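Local coordinates for protein glutamine synthetase (Streptomyces coelicolor, PDB 4BAX) that belongs to the glutamine synthetase family, whose subunits carry an N-terminal beta-grasp domain beside a larger catalytic domain and assemble into a multi-subunit complex, at residues Y8-G13 and T47-G52; D56-P61 and E80-D85. All coordinates share one frame; numbering follows the deposited sequence.

Interaction 1 (Y8-G13 and T47-G52); sequences YIWIDG and TNQAEG
Trp10 and Gln49 meet almost in one plane: the indole ring and the side-chain amide are only 3° apart, and Gln49 OE1 lies at the ring edge near NE1 rather than over a face. The bond from Trp10 NE1 to Gln49 OE1 is weak, at 3.5 Å with an N-H...O angle of 144°. A shorter hydrogen bond to the same oxygen comes from within the loop, where Thr47 OG1 lies 2.7 Å from Gln49 OE1; the Thr47 hydroxyl is also hydrogen-bonded to the carbonyl O of Gly44. Gln49 OE1 thus has one bond from its own segment and a weak one from the other. At the other end of the amide, NE2 is bonded to Ser91, which helps to fix the rotation of the group. Gln49 gets there by placing CG beside its own backbone N (chi1 -73°) and then running out extended. Along the turn after the strand, Gln49 CG lies 3.2 Å from Gly13 N, and the Gln49 amide carbon CD 3.4 Å from Asp12 CA.

Asp12 turns its CB toward the loop, 3.9 Å from Thr47 CB, while its carboxylate is engaged by Arg21 in a salt bridge and by Thr14 and the backbone N of Lys19. Backbone pairing is sparse: Gly13 N reaches Thr47 O in a weak bond of 3.5 Å. Gly13 and Gln49 come within 4.8 Å between CA atoms, so the loop meets the turn just after the strand at close range without forming a ladder.

The contact thus joins the end of strand 3-11 to the loop between strands 40-43 and 56-66 in the beta-grasp domain. Phe42 of strand 40-43 stacks on Trp10, Val81 of strand 75-82 touches both Trp10 and Gln49, and Tyr141 and Cys142 of a second subunit pack on Thr47 and Trp10.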
loop_
_atom_site.group_PDB
_atom_site.type_symbol
_atom_site.label_atom_id
_atom_site.label_comp_id
_atom_site.label_asym_id
_atom_site.label_seq_id
_atom_site.Cartn_x
_atom_site.Cartn_y
_atom_site.Cartn_z
ATOM N N TYR A 8 -36.628 -15.166 -13.811
ATOM C CA TYR A 8 -37.859 -14.401 -13.704
ATOM C C TYR A 8 -37.517 -13.018 -13.194
ATOM O O TYR A 8 -36.935 -12.867 -12.121
ATOM C CB TYR A 8 -38.844 -15.074 -12.760
ATOM C CG TYR A 8 -39.668 -16.177 -13.388
ATOM C CD1 TYR A 8 -39.064 -17.202 -14.117
ATOM C CD2 TYR A 8 -41.047 -16.224 -13.227
ATOM C CE1 TYR A 8 -39.817 -18.230 -14.673
ATOM C CE2 TYR A 8 -41.814 -17.258 -13.797
ATOM C CZ TYR A 8 -41.193 -18.257 -14.515
ATOM O OH TYR A 8 -41.956 -19.284 -15.071
ATOM N N ILE A 9 -37.856 -12.025 -13.998
ATOM C CA ILE A 9 -37.508 -10.644 -13.745
ATOM C C ILE A 9 -38.787 -9.852 -13.571
ATOM O O ILE A 9 -39.749 -10.032 -14.337
ATOM C CB ILE A 9 -36.639 -10.067 -14.916
ATOM C CG1 ILE A 9 -35.282 -10.797 -14.952
ATOM C CG2 ILE A 9 -36.411 -8.569 -14.804
ATOM C CD1 ILE A 9 -34.578 -10.833 -16.340
ATOM N N TRP A 10 -38.830 -9.001 -12.556
ATOM C CA TRP A 10 -40.000 -8.156 -12.403
ATOM C C TRP A 10 -39.614 -6.789 -11.850
ATOM O O TRP A 10 -38.454 -6.577 -11.505
ATOM C CB TRP A 10 -41.102 -8.827 -11.570
ATOM C CG TRP A 10 -40.827 -8.916 -10.082
ATOM C CD1 TRP A 10 -41.293 -8.067 -9.115
ATOM C CD2 TRP A 10 -40.059 -9.919 -9.395
ATOM N NE1 TRP A 10 -40.857 -8.474 -7.872
ATOM C CE2 TRP A 10 -40.100 -9.605 -8.013
ATOM C CE3 TRP A 10 -39.333 -11.040 -9.810
ATOM C CZ2 TRP A 10 -39.449 -10.377 -7.046
ATOM C CZ3 TRP A 10 -38.680 -11.811 -8.837
ATOM C CH2 TRP A 10 -38.747 -11.475 -7.477
ATOM N N ILE A 11 -40.578 -5.867 -11.830
ATOM C CA ILE A 11 -40.398 -4.524 -11.296
ATOM C C ILE A 11 -41.170 -4.417 -9.985
ATOM O O ILE A 11 -42.323 -4.830 -9.902
ATOM C CB ILE A 11 -40.865 -3.474 -12.297
ATOM C CG1 ILE A 11 -39.891 -3.433 -13.472
ATOM C CG2 ILE A 11 -40.920 -2.084 -11.673
ATOM C CD1 ILE A 11 -40.519 -3.848 -14.760
ATOM N N ASP A 12 -40.523 -3.870 -8.958
ATOM C CA ASP A 12 -41.150 -3.780 -7.644
ATOM C C ASP A 12 -42.033 -2.531 -7.430
ATOM O O ASP A 12 -42.419 -1.843 -8.382
ATOM C CB ASP A 12 -40.149 -4.017 -6.502
ATOM C CG ASP A 12 -39.170 -2.873 -6.312
ATOM O OD1 ASP A 12 -39.400 -1.759 -6.831
ATOM O OD2 ASP A 12 -38.128 -3.108 -5.661
ATOM N N GLY A 13 -42.393 -2.290 -6.177
ATOM C CA GLY A 13 -43.218 -1.158 -5.825
ATOM C C GLY A 13 -42.456 -0.093 -5.058
ATOM O O GLY A 13 -43.075 0.702 -4.338
ATOM N N THR A 47 -40.018 -6.442 -1.038
ATOM C CA THR A 47 -39.875 -5.679 -2.285
ATOM C C THR A 47 -40.670 -4.362 -2.380
ATOM O O THR A 47 -40.824 -3.823 -3.481
ATOM C CB THR A 47 -40.175 -6.553 -3.536
ATOM O OG1 THR A 47 -41.484 -7.128 -3.421
ATOM C CG2 THR A 47 -39.150 -7.673 -3.663
ATOM N N ASN A 48 -41.190 -3.866 -1.255
ATOM C CA ASN A 48 -41.956 -2.603 -1.230
ATOM C C ASN A 48 -43.287 -2.747 -1.979
ATOM O O ASN A 48 -43.912 -1.770 -2.393
ATOM C CB ASN A 48 -41.115 -1.445 -1.792
ATOM C CG ASN A 48 -39.903 -1.125 -0.921
ATOM O OD1 ASN A 48 -39.966 -1.221 0.303
ATOM N ND2 ASN A 48 -38.770 -0.833 -1.560
ATOM N N GLN A 49 -43.681 -4.004 -2.146
ATOM C CA GLN A 49 -44.949 -4.409 -2.735
ATOM C C GLN A 49 -45.796 -4.995 -1.629
ATOM O O GLN A 49 -46.751 -5.747 -1.848
ATOM C CB GLN A 49 -44.680 -5.394 -3.856
ATOM C CG GLN A 49 -44.086 -4.700 -5.058
ATOM C CD GLN A 49 -43.534 -5.658 -6.063
ATOM O OE1 GLN A 49 -42.881 -6.633 -5.697
ATOM N NE2 GLN A 49 -43.793 -5.403 -7.338
ATOM N N ALA A 50 -45.372 -4.667 -0.418
ATOM C CA ALA A 50 -46.147 -4.832 0.786
ATOM C C ALA A 50 -45.521 -3.892 1.815
ATOM O O ALA A 50 -46.050 -2.810 2.075
ATOM C CB ALA A 50 -46.080 -6.268 1.275
ATOM N N GLU A 51 -44.352 -4.288 2.332
ATOM C CA GLU A 51 -43.768 -3.742 3.566
ATOM C C GLU A 51 -44.828 -3.853 4.678
ATOM O O GLU A 51 -44.939 -3.001 5.565
ATOM C CB GLU A 51 -43.227 -2.299 3.388
ATOM C CG GLU A 51 -42.024 -2.099 2.432
ATOM C CD GLU A 51 -40.763 -2.877 2.817
ATOM O OE1 GLU A 51 -40.562 -3.157 4.016
ATOM O OE2 GLU A 51 -39.963 -3.213 1.920
ATOM N N GLY A 52 -45.586 -4.954 4.605
ATOM C CA GLY A 52 -46.758 -5.216 5.430
ATOM C C GLY A 52 -46.968 -6.708 5.673
ATOM O O GLY A 52 -46.054 -7.510 5.464
#

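Interaction 2 (D56-P61 and E80-D85); sequences DCVLKP and EVLDTD
Val58 and Leu82 form an antiparallel hydrogen-bonded pair: Val58 N donates to Leu82 O at 2.9 Å, and Leu82 N returns a bond to Val58 O. Lys60 and Glu80 are the next hydrogen-bonded pair, with Lys60 N to Glu80 O at 2.9 Å and Glu80 N to Lys60 O. Between the two, Leu59 and Val81 are a non-hydrogen-bonded pair on the other face.

On the face of Val58, Lys60, Glu80 and Leu82, the side chains pack along their aliphatic parts. Val58 CB lies 3.9 Å from Leu82 CB. Lys60 leaves the strand with CG opposite its backbone N (chi1 -176°) and stays extended through chi3, which carries Lys60 CD to 3.7 Å from Leu82 CD1; the bend at chi4 (58°) only turns NZ. Glu80 runs alongside, pointing the same way, its CG set between backbone N and carbonyl carbon (chi1 68°). That torsion and the extended chain beyond it place Glu80 OE2 3.4 Å from Lys60 CD, whereas Lys60 NZ and Glu80 OE2 remain 5.4 Å apart. Glu80 OE1 is bonded to Asn92.

On the opposite face, Val81 CG1 meets Cys57 CB at 3.9 Å. Beyond the ladder, Thr84 CG2 abuts Asp56 O, and a water bridges the segments, accepting from Thr84 N and donating to Asp83 OD1 and, weakly, to Asp56 O. The Asp56 carboxylate instead pairs with Arg294 of a second subunit.

Chemically, main-chain bonds and methylene or methyl contacts hold this hairpin together; the Lys60 and Glu80 charges probably add a modest long-range attraction without a salt bridge.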
loop_
_atom_site.group_PDB
_atom_site.type_symbol
_atom_site.label_atom_id
_atom_site.label_comp_id
_atom_site.label_asym_id
_atom_site.label_seq_id
_atom_site.Cartn_x
_atom_site.Cartn_y
_atom_site.Cartn_z
ATOM N N ASP A 56 -48.787 -11.241 -0.837
ATOM C CA ASP A 56 -48.090 -12.350 -1.425
ATOM C C ASP A 56 -48.379 -12.054 -2.858
ATOM O O ASP A 56 -49.497 -11.655 -3.195
ATOM C CB ASP A 56 -48.771 -13.657 -1.040
ATOM C CG ASP A 56 -48.642 -13.957 0.429
ATOM O OD1 ASP A 56 -47.655 -13.484 1.034
ATOM O OD2 ASP A 56 -49.514 -14.669 0.975
ATOM N N CYS A 57 -47.390 -12.237 -3.716
ATOM C CA CYS A 57 -47.534 -11.733 -5.064
ATOM C C CYS A 57 -47.389 -12.847 -6.085
ATOM O O CYS A 57 -46.845 -13.917 -5.789
ATOM C CB CYS A 57 -46.510 -10.631 -5.315
ATOM S SG CYS A 57 -46.675 -9.212 -4.204
ATOM N N VAL A 58 -47.941 -12.600 -7.267
ATOM C CA VAL A 58 -47.942 -13.576 -8.332
ATOM C C VAL A 58 -47.130 -12.993 -9.514
ATOM O O VAL A 58 -47.295 -11.818 -9.893
ATOM C CB VAL A 58 -49.383 -13.901 -8.776
ATOM C CG1 VAL A 58 -49.379 -14.672 -10.077
ATOM C CG2 VAL A 58 -50.114 -14.688 -7.669
ATOM N N LEU A 59 -46.270 -13.835 -10.088
ATOM C CA LEU A 59 -45.485 -13.496 -11.257
ATOM C C LEU A 59 -46.119 -14.093 -12.496
ATOM O O LEU A 59 -46.346 -15.324 -12.552
ATOM C CB LEU A 59 -44.065 -14.027 -11.086
ATOM C CG LEU A 59 -43.293 -13.253 -10.003
ATOM C CD1 LEU A 59 -41.904 -13.851 -9.701
ATOM C CD2 LEU A 59 -43.197 -11.766 -10.364
ATOM N N LYS A 60 -46.473 -13.234 -13.446
ATOM C CA LYS A 60 -47.050 -13.707 -14.676
ATOM C C LYS A 60 -46.167 -13.290 -15.855
ATOM O O LYS A 60 -46.021 -12.102 -16.111
ATOM C CB LYS A 60 -48.452 -13.124 -14.847
ATOM C CG LYS A 60 -49.182 -13.625 -16.051
ATOM C CD LYS A 60 -50.454 -12.803 -16.195
ATOM C CE LYS A 60 -51.251 -13.210 -17.418
ATOM N NZ LYS A 60 -51.568 -14.664 -17.278
ATOM N N PRO A 61 -45.583 -14.271 -16.571
ATOM C CA PRO A 61 -44.695 -14.028 -17.722
ATOM C C PRO A 61 -45.403 -13.202 -18.798
ATOM O O PRO A 61 -46.571 -13.471 -19.098
ATOM C CB PRO A 61 -44.409 -15.441 -18.257
ATOM C CG PRO A 61 -44.637 -16.357 -17.089
ATOM C CD PRO A 61 -45.573 -15.686 -16.137
ATOM N N GLU A 80 -45.266 -9.645 -15.049
ATOM C CA GLU A 80 -46.001 -8.570 -14.412
ATOM C C GLU A 80 -46.443 -9.120 -13.073
ATOM O O GLU A 80 -46.525 -10.348 -12.893
ATOM C CB GLU A 80 -47.184 -8.090 -15.265
ATOM C CG GLU A 80 -48.300 -9.125 -15.404
ATOM C CD GLU A 80 -49.477 -8.606 -16.231
ATOM O OE1 GLU A 80 -49.452 -7.403 -16.585
ATOM O OE2 GLU A 80 -50.418 -9.391 -16.525
ATOM N N VAL A 81 -46.764 -8.220 -12.153
ATOM C CA VAL A 81 -47.056 -8.624 -10.785
ATOM C C VAL A 81 -48.559 -8.565 -10.561
ATOM O O VAL A 81 -49.221 -7.560 -10.871
ATOM C CB VAL A 81 -46.305 -7.738 -9.756
ATOM C CG1 VAL A 81 -46.567 -8.199 -8.330
ATOM C CG2 VAL A 81 -44.806 -7.761 -10.044
ATOM N N LEU A 82 -49.089 -9.650 -10.006
ATOM C CA LEU A 82 -50.514 -9.740 -9.768
ATOM C C LEU A 82 -50.790 -10.005 -8.311
ATOM O O LEU A 82 -49.956 -10.590 -7.609
ATOM C CB LEU A 82 -51.121 -10.874 -10.586
ATOM C CG LEU A 82 -50.790 -10.862 -12.073
ATOM C CD1 LEU A 82 -51.531 -12.024 -12.716
ATOM C CD2 LEU A 82 -51.123 -9.525 -12.738
ATOM N N ASP A 83 -51.996 -9.621 -7.890
ATOM C CA ASP A 83 -52.505 -9.977 -6.581
ATOM C C ASP A 83 -52.870 -11.453 -6.664
ATOM O O ASP A 83 -52.924 -12.008 -7.766
ATOM C CB ASP A 83 -53.750 -9.134 -6.263
ATOM C CG ASP A 83 -53.410 -7.737 -5.693
ATOM O OD1 ASP A 83 -52.413 -7.606 -4.945
ATOM O OD2 ASP A 83 -54.160 -6.768 -5.975
ATOM N N THR A 84 -53.161 -12.071 -5.520
ATOM C CA THR A 84 -53.503 -13.507 -5.458
ATOM C C THR A 84 -54.781 -13.858 -6.236
ATOM O O THR A 84 -54.985 -15.001 -6.632
ATOM C CB THR A 84 -53.632 -13.994 -3.991
ATOM O OG1 THR A 84 -54.547 -13.145 -3.287
ATOM C CG2 THR A 84 -52.280 -13.918 -3.293
ATOM N N ASP A 85 -55.623 -12.858 -6.468
ATOM C CA ASP A 85 -56.846 -13.029 -7.244
ATOM C C ASP A 85 -56.562 -12.820 -8.738
ATOM O O ASP A 85 -57.479 -12.625 -9.529
ATOM C CB ASP A 85 -57.950 -12.078 -6.749
ATOM C CG ASP A 85 -57.582 -10.598 -6.907
ATOM O OD1 ASP A 85 -56.481 -10.287 -7.427
ATOM O OD2 ASP A 85 -58.382 -9.738 -6.470
HETATM O O HOH W 1 -52.710 -10.371 -3.318
#

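Interactions 1 and 2 follow one another along the chain, their centres about 10 Å apart, and both belong to one beta-grasp sheet in which strands 3-11 and 75-82 are neighbours. They meet at Trp10 and Gln49: Val81 CG2 lies 3.6 Å from Trp10 CD1 and 3.7 Å from Gln49 NE2, while Leu59 CD2 approaches Trp10 CG at 3.7 Å. The apolar face of the 56-61/80-85 hairpin therefore packs against the indole that the 47-52 loop meets at its edge. Both contacts also touch a second subunit. In interaction 1 the Asp12 side chain is about 9 Å from a bound sodium ion, too far for it to coordinate.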